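Local coordinates for protein Abbfa_003403 (Acinetobacter baumannii, PDB 4ZXH) that is a four-domain nonribosomal peptide synthetase whose condensation, adenylation, carrier and thioesterase domains probably assemble and release a small peptide product, at residues I978-C983 with S1076-M1081; I1056-G1061 with L1093-S1098. All coordinates share one frame; numbering follows the deposited sequence.

Contact 1 (I978-C983 with S1076-M1081); sequences IEIELC and STFCYM
The backbones of I980, on the helix 977-990, and F1078, in the loop leading to the helix 1081-1086, come closest at 6.6 Å between their CA atoms, and no hydrogen bond joins the two segments. I980 gives the largest single share of the interface, through two separate branches. With CG1 beside its backbone N and an extended chi2 (177°), I980 CD1 is carried to the loop, where it lies 3.5 Å from F1078 CB, near the plane of the phenyl ring and at its edge. The same methyl also meets S1076 OG. That hydroxyl is occupied locally: S1076 OG accepts the N-H of F1078 N at 3.1 Å, an ST turn within the loop. Because I980 belongs to the carrier-protein domain and the loop to the thioesterase, the contact is a buried junction between two domains of the synthetase. The second branch, I980 CG2, meets T1077 OG1 at 3.7 Å and M1081 SD at 4.0 Å. M1081 bends at chi3 (84°), and M1081 CE lies 3.8 Å from both I980 O and C983 CB, the latter residue about one helical turn on from I980. P974 touches both C983 and M1081, and Y1194 meets the F1078 ring.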
loop_
_atom_site.group_PDB
_atom_site.type_symbol
_atom_site.label_atom_id
_atom_site.label_comp_id
_atom_site.label_asym_id
_atom_site.label_seq_id
_atom_site.Cartn_x
_atom_site.Cartn_y
_atom_site.Cartn_z
ATOM N N ILE A 978 17.413 -16.144 -18.157
ATOM C CA ILE A 978 16.568 -16.135 -16.973
ATOM C C ILE A 978 15.123 -15.804 -17.341
ATOM O O ILE A 978 14.183 -16.459 -16.894
ATOM C CB ILE A 978 17.076 -15.126 -15.931
ATOM C CG1 ILE A 978 18.287 -15.687 -15.166
ATOM C CG2 ILE A 978 15.960 -14.727 -14.987
ATOM C CD1 ILE A 978 18.879 -14.706 -14.174
ATOM N N GLU A 979 14.927 -14.800 -18.178
ATOM C CA GLU A 979 13.559 -14.459 -18.527
ATOM C C GLU A 979 12.944 -15.541 -19.438
ATOM O O GLU A 979 11.741 -15.788 -19.364
ATOM C CB GLU A 979 13.499 -13.072 -19.174
ATOM C CG GLU A 979 13.994 -11.959 -18.253
ATOM C CD GLU A 979 13.987 -10.598 -18.912
ATOM O OE1 GLU A 979 13.786 -10.521 -20.146
ATOM O OE2 GLU A 979 14.188 -9.600 -18.193
ATOM N N ILE A 980 13.757 -16.209 -20.262
ATOM C CA ILE A 980 13.246 -17.328 -21.062
ATOM C C ILE A 980 12.707 -18.459 -20.172
ATOM O O ILE A 980 11.602 -18.953 -20.400
ATOM C CB ILE A 980 14.320 -17.878 -22.024
ATOM C CG1 ILE A 980 14.603 -16.831 -23.104
ATOM C CG2 ILE A 980 13.852 -19.163 -22.666
ATOM C CD1 ILE A 980 15.695 -17.221 -24.091
ATOM N N GLU A 981 13.456 -18.829 -19.133
ATOM C CA GLU A 981 13.022 -19.879 -18.217
ATOM C C GLU A 981 11.765 -19.495 -17.412
ATOM O O GLU A 981 10.890 -20.327 -17.184
ATOM C CB GLU A 981 14.151 -20.251 -17.257
ATOM C CG GLU A 981 13.762 -21.323 -16.255
ATOM C CD GLU A 981 14.280 -22.713 -16.608
ATOM O OE1 GLU A 981 15.427 -22.820 -17.104
ATOM O OE2 GLU A 981 13.528 -23.697 -16.390
ATOM N N LEU A 982 11.664 -18.245 -16.979
ATOM C CA LEU A 982 10.474 -17.821 -16.244
ATOM C C LEU A 982 9.248 -17.751 -17.156
ATOM O O LEU A 982 8.154 -18.125 -16.747
ATOM C CB LEU A 982 10.700 -16.469 -15.568
ATOM C CG LEU A 982 11.793 -16.462 -14.493
ATOM C CD1 LEU A 982 12.131 -15.026 -14.030
ATOM C CD2 LEU A 982 11.376 -17.359 -13.323
ATOM N N CYS A 983 9.420 -17.284 -18.389
ATOM C CA CYS A 983 8.281 -17.195 -19.291
ATOM C C CYS A 983 7.732 -18.571 -19.576
ATOM O O CYS A 983 6.542 -18.812 -19.387
ATOM C CB CYS A 983 8.642 -16.506 -20.604
ATOM S SG CYS A 983 8.649 -14.728 -20.501
ATOM N N SER A 1076 21.363 -19.569 -27.524
ATOM C CA SER A 1076 20.145 -19.459 -26.739
ATOM C C SER A 1076 18.966 -20.244 -27.324
ATOM O O SER A 1076 19.001 -20.662 -28.474
ATOM C CB SER A 1076 19.788 -17.989 -26.608
ATOM O OG SER A 1076 18.443 -17.828 -26.298
ATOM N N THR A 1077 17.918 -20.435 -26.526
ATOM C CA THR A 1077 16.771 -21.218 -26.952
ATOM C C THR A 1077 15.577 -20.361 -27.340
ATOM O O THR A 1077 14.524 -20.900 -27.686
ATOM C CB THR A 1077 16.323 -22.176 -25.852
ATOM O OG1 THR A 1077 16.016 -21.426 -24.677
ATOM C CG2 THR A 1077 17.439 -23.185 -25.524
ATOM N N PHE A 1078 15.738 -19.037 -27.284
ATOM C CA PHE A 1078 14.629 -18.106 -27.488
ATOM C C PHE A 1078 13.803 -18.356 -28.761
ATOM O O PHE A 1078 12.576 -18.202 -28.765
ATOM C CB PHE A 1078 15.137 -16.664 -27.526
ATOM C CG PHE A 1078 14.086 -15.680 -27.969
ATOM C CD1 PHE A 1078 13.237 -15.089 -27.039
ATOM C CD2 PHE A 1078 13.911 -15.387 -29.310
ATOM C CE1 PHE A 1078 12.229 -14.210 -27.429
ATOM C CE2 PHE A 1078 12.889 -14.496 -29.722
ATOM C CZ PHE A 1078 12.054 -13.909 -28.778
ATOM N N CYS A 1079 14.489 -18.689 -29.847
ATOM C CA CYS A 1079 13.856 -18.903 -31.154
ATOM C C CYS A 1079 12.905 -20.105 -31.227
ATOM O O CYS A 1079 12.231 -20.259 -32.248
ATOM C CB CYS A 1079 14.943 -19.089 -32.218
ATOM S SG CYS A 1079 16.038 -20.573 -31.837
ATOM N N TYR A 1080 12.887 -20.973 -30.195
ATOM C CA TYR A 1080 12.011 -22.164 -30.171
ATOM C C TYR A 1080 10.737 -21.927 -29.368
ATOM O O TYR A 1080 9.819 -22.735 -29.434
ATOM C CB TYR A 1080 12.746 -23.400 -29.601
ATOM C CG TYR A 1080 13.976 -23.723 -30.388
ATOM C CD1 TYR A 1080 13.883 -24.028 -31.741
ATOM C CD2 TYR A 1080 15.241 -23.669 -29.811
ATOM C CE1 TYR A 1080 14.994 -24.281 -32.498
ATOM C CE2 TYR A 1080 16.373 -23.935 -30.570
ATOM C CZ TYR A 1080 16.235 -24.232 -31.916
ATOM O OH TYR A 1080 17.335 -24.484 -32.698
ATOM N N MET A 1081 10.673 -20.839 -28.596
ATOM C CA MET A 1081 9.468 -20.577 -27.818
ATOM C C MET A 1081 8.240 -20.460 -28.718
ATOM O O MET A 1081 7.275 -21.191 -28.541
ATOM C CB MET A 1081 9.606 -19.323 -26.972
ATOM C CG MET A 1081 10.796 -19.341 -26.054
ATOM S SD MET A 1081 10.853 -17.871 -24.981
ATOM C CE MET A 1081 9.750 -18.472 -23.692
#

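Contact 2 (I1056-G1061 with L1093-S1098); sequences IELRRG and LRAIQS
E1057 OE1 takes two N-H groups from the guanidinium of R1094: NE at 2.7 Å, nearly straight at 160°, and NH2 at 3.1 Å, a weak and bent bond. The oxygen lies almost exactly in the guanidinium plane, at its edge, yet the donor NE stands above the carboxylate plane, and the two flat groups are turned 49° apart. Both side chains run alongside each other in the same direction: E1057 CG is anti to its backbone N (chi1 -175°), and R1094 is extended from CG to NE. R1060, poorly ordered, adds charge attraction alone, since E1057 OE2 sits well out of its guanidinium plane. The backbone beneath is antiparallel, with I1056 and A1095 a hydrogen-bonded pair, I1056 N to A1095 O at 3.0 Å and A1095 N returning to I1056 O. E1057 and R1094 form the next, non-hydrogen-bonded pair. The register then slips by one: L1058 and R1059 both face L1093 in a classic beta bulge, each giving a weak bond to L1093 O, while L1093 N donates to R1059 O at 3.0 Å. This pairing adds an outermost antiparallel strand to the otherwise parallel central sheet of the alpha/beta-hydrolase thioesterase domain. On the face away from the salt bridge, A1095 CB touches I1056 CG2 at 3.9 Å and L1058 CD1 at 4.1 Å. Beyond that layer, I1056, L1058 and R1059 meet the helix 977-990, whereas M1125 packs on E1057 and R1094; R1059 NE is held by P1089 O.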
loop_
_atom_site.group_PDB
_atom_site.type_symbol
_atom_site.label_atom_id
_atom_site.label_comp_id
_atom_site.label_asym_id
_atom_site.label_seq_id
_atom_site.Cartn_x
_atom_site.Cartn_y
_atom_site.Cartn_z
ATOM N N ILE A 1056 16.178 -26.767 -21.052
ATOM C CA ILE A 1056 14.918 -26.103 -20.718
ATOM C C ILE A 1056 13.794 -26.953 -21.291
ATOM O O ILE A 1056 13.814 -27.299 -22.477
ATOM C CB ILE A 1056 14.882 -24.633 -21.268
ATOM C CG1 ILE A 1056 13.539 -23.959 -21.026
ATOM C CG2 ILE A 1056 15.178 -24.601 -22.720
ATOM C CD1 ILE A 1056 13.058 -24.090 -19.614
ATOM N N GLU A 1057 12.837 -27.349 -20.457
ATOM C CA GLU A 1057 11.726 -28.137 -20.986
ATOM C C GLU A 1057 10.581 -27.210 -21.394
ATOM O O GLU A 1057 9.896 -26.667 -20.537
ATOM C CB GLU A 1057 11.258 -29.185 -19.975
ATOM C CG GLU A 1057 10.178 -30.138 -20.513
ATOM C CD GLU A 1057 10.069 -31.457 -19.729
ATOM O OE1 GLU A 1057 11.101 -32.129 -19.495
ATOM O OE2 GLU A 1057 8.945 -31.802 -19.307
ATOM N N LEU A 1058 10.403 -27.021 -22.705
ATOM C CA LEU A 1058 9.374 -26.128 -23.244
ATOM C C LEU A 1058 7.972 -26.740 -23.167
ATOM O O LEU A 1058 6.983 -26.031 -23.130
ATOM C CB LEU A 1058 9.696 -25.769 -24.691
ATOM C CG LEU A 1058 10.977 -24.948 -24.835
ATOM C CD1 LEU A 1058 11.352 -24.699 -26.284
ATOM C CD2 LEU A 1058 10.805 -23.644 -24.128
ATOM N N ARG A 1059 7.888 -28.064 -23.166
ATOM C CA ARG A 1059 6.594 -28.725 -23.075
ATOM C C ARG A 1059 6.736 -30.143 -22.520
ATOM O O ARG A 1059 7.528 -30.914 -23.028
ATOM C CB ARG A 1059 5.895 -28.728 -24.434
ATOM C CG ARG A 1059 4.562 -29.450 -24.454
ATOM C CD ARG A 1059 3.585 -28.852 -23.458
ATOM N NE ARG A 1059 2.350 -29.636 -23.379
ATOM C CZ ARG A 1059 1.371 -29.422 -22.502
ATOM N NH1 ARG A 1059 1.463 -28.435 -21.618
ATOM N NH2 ARG A 1059 0.296 -30.196 -22.517
ATOM N N ARG A 1060 5.988 -30.469 -21.463
ATOM C CA ARG A 1060 5.852 -31.861 -21.026
ATOM C C ARG A 1060 4.629 -32.458 -21.699
ATOM O O ARG A 1060 3.494 -32.043 -21.442
ATOM C CB ARG A 1060 5.724 -31.975 -19.503
ATOM C CG ARG A 1060 5.529 -33.406 -18.981
ATOM C CD ARG A 1060 5.661 -33.453 -17.452
ATOM N NE ARG A 1060 6.935 -32.886 -16.995
ATOM C CZ ARG A 1060 8.046 -33.588 -16.753
ATOM N NH1 ARG A 1060 8.060 -34.910 -16.898
ATOM N NH2 ARG A 1060 9.149 -32.964 -16.349
ATOM N N GLY A 1061 4.865 -33.424 -22.580
ATOM C CA GLY A 1061 3.787 -34.080 -23.298
ATOM C C GLY A 1061 3.510 -35.446 -22.717
ATOM O O GLY A 1061 3.996 -35.775 -21.634
ATOM N N LEU A 1093 8.911 -31.315 -25.608
ATOM C CA LEU A 1093 9.954 -30.558 -26.305
ATOM C C LEU A 1093 11.002 -30.088 -25.305
ATOM O O LEU A 1093 10.668 -29.491 -24.265
ATOM C CB LEU A 1093 9.394 -29.335 -27.008
ATOM C CG LEU A 1093 8.182 -29.533 -27.874
ATOM C CD1 LEU A 1093 7.720 -28.155 -28.338
ATOM C CD2 LEU A 1093 8.576 -30.438 -29.025
ATOM N N ARG A 1094 12.264 -30.337 -25.636
ATOM C CA ARG A 1094 13.374 -29.898 -24.812
ATOM C C ARG A 1094 14.381 -29.213 -25.701
ATOM O O ARG A 1094 14.597 -29.624 -26.836
ATOM C CB ARG A 1094 14.006 -31.076 -24.084
ATOM C CG ARG A 1094 12.998 -31.901 -23.330
ATOM C CD ARG A 1094 13.658 -32.762 -22.276
ATOM N NE ARG A 1094 12.677 -33.322 -21.359
ATOM C CZ ARG A 1094 12.415 -34.614 -21.274
ATOM N NH1 ARG A 1094 13.077 -35.464 -22.046
ATOM N NH2 ARG A 1094 11.508 -35.052 -20.409
ATOM N N ALA A 1095 14.976 -28.148 -25.193
ATOM C CA ALA A 1095 15.904 -27.345 -25.971
ATOM C C ALA A 1095 17.144 -27.157 -25.136
ATOM O O ALA A 1095 17.068 -27.160 -23.903
ATOM C CB ALA A 1095 15.292 -25.985 -26.355
ATOM N N ILE A 1096 18.285 -26.998 -25.797
ATOM C CA ILE A 1096 19.536 -26.896 -25.073
ATOM C C ILE A 1096 20.279 -25.610 -25.389
ATOM O O ILE A 1096 20.649 -25.355 -26.535
ATOM C CB ILE A 1096 20.420 -28.093 -25.374
ATOM C CG1 ILE A 1096 19.730 -29.364 -24.871
ATOM C CG2 ILE A 1096 21.791 -27.905 -24.751
ATOM C CD1 ILE A 1096 20.598 -30.599 -24.878
ATOM N N GLN A 1097 20.485 -24.788 -24.365
ATOM C CA GLN A 1097 21.311 -23.595 -24.517
ATOM C C GLN A 1097 22.793 -23.930 -24.242
ATOM O O GLN A 1097 23.107 -24.926 -23.602
ATOM C CB GLN A 1097 20.829 -22.497 -23.569
ATOM C CG GLN A 1097 21.100 -22.817 -22.128
ATOM C CD GLN A 1097 20.495 -21.806 -21.205
ATOM O OE1 GLN A 1097 20.057 -20.733 -21.632
ATOM N NE2 GLN A 1097 20.427 -22.151 -19.926
ATOM N N SER A 1098 23.704 -23.096 -24.714
ATOM C CA SER A 1098 25.121 -23.323 -24.436
ATOM C C SER A 1098 25.509 -22.989 -22.989
ATOM O O SER A 1098 25.059 -21.985 -22.423
ATOM C CB SER A 1098 25.971 -22.503 -25.409
ATOM O OG SER A 1098 27.329 -22.516 -25.035
#

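Overall arrangement
Following the chain from the N terminus, past the condensation and adenylation domains, the helix 977-990 of the carrier domain comes first; the chain then passes through the rest of that domain and reaches the strand 1055-1057 at the thioesterase sheet edge. It then runs through the strand 1067-1070 to the loop 1076-1081, where contact 1 closes a loop of 92 intervening residues. Contact 2 closes a shorter one, with 31 residues between, when the strand 1093-1096 returns beside the edge strand. The segments alternate, so the two closures cross. Their centres are 9 Å apart, and they touch directly: T1077 CG2 packs 3.6 Å from A1095 CB, and E981 lies against I1056. Together they join the carrier helix to the sheet edge and an adjoining loop of the thioesterase.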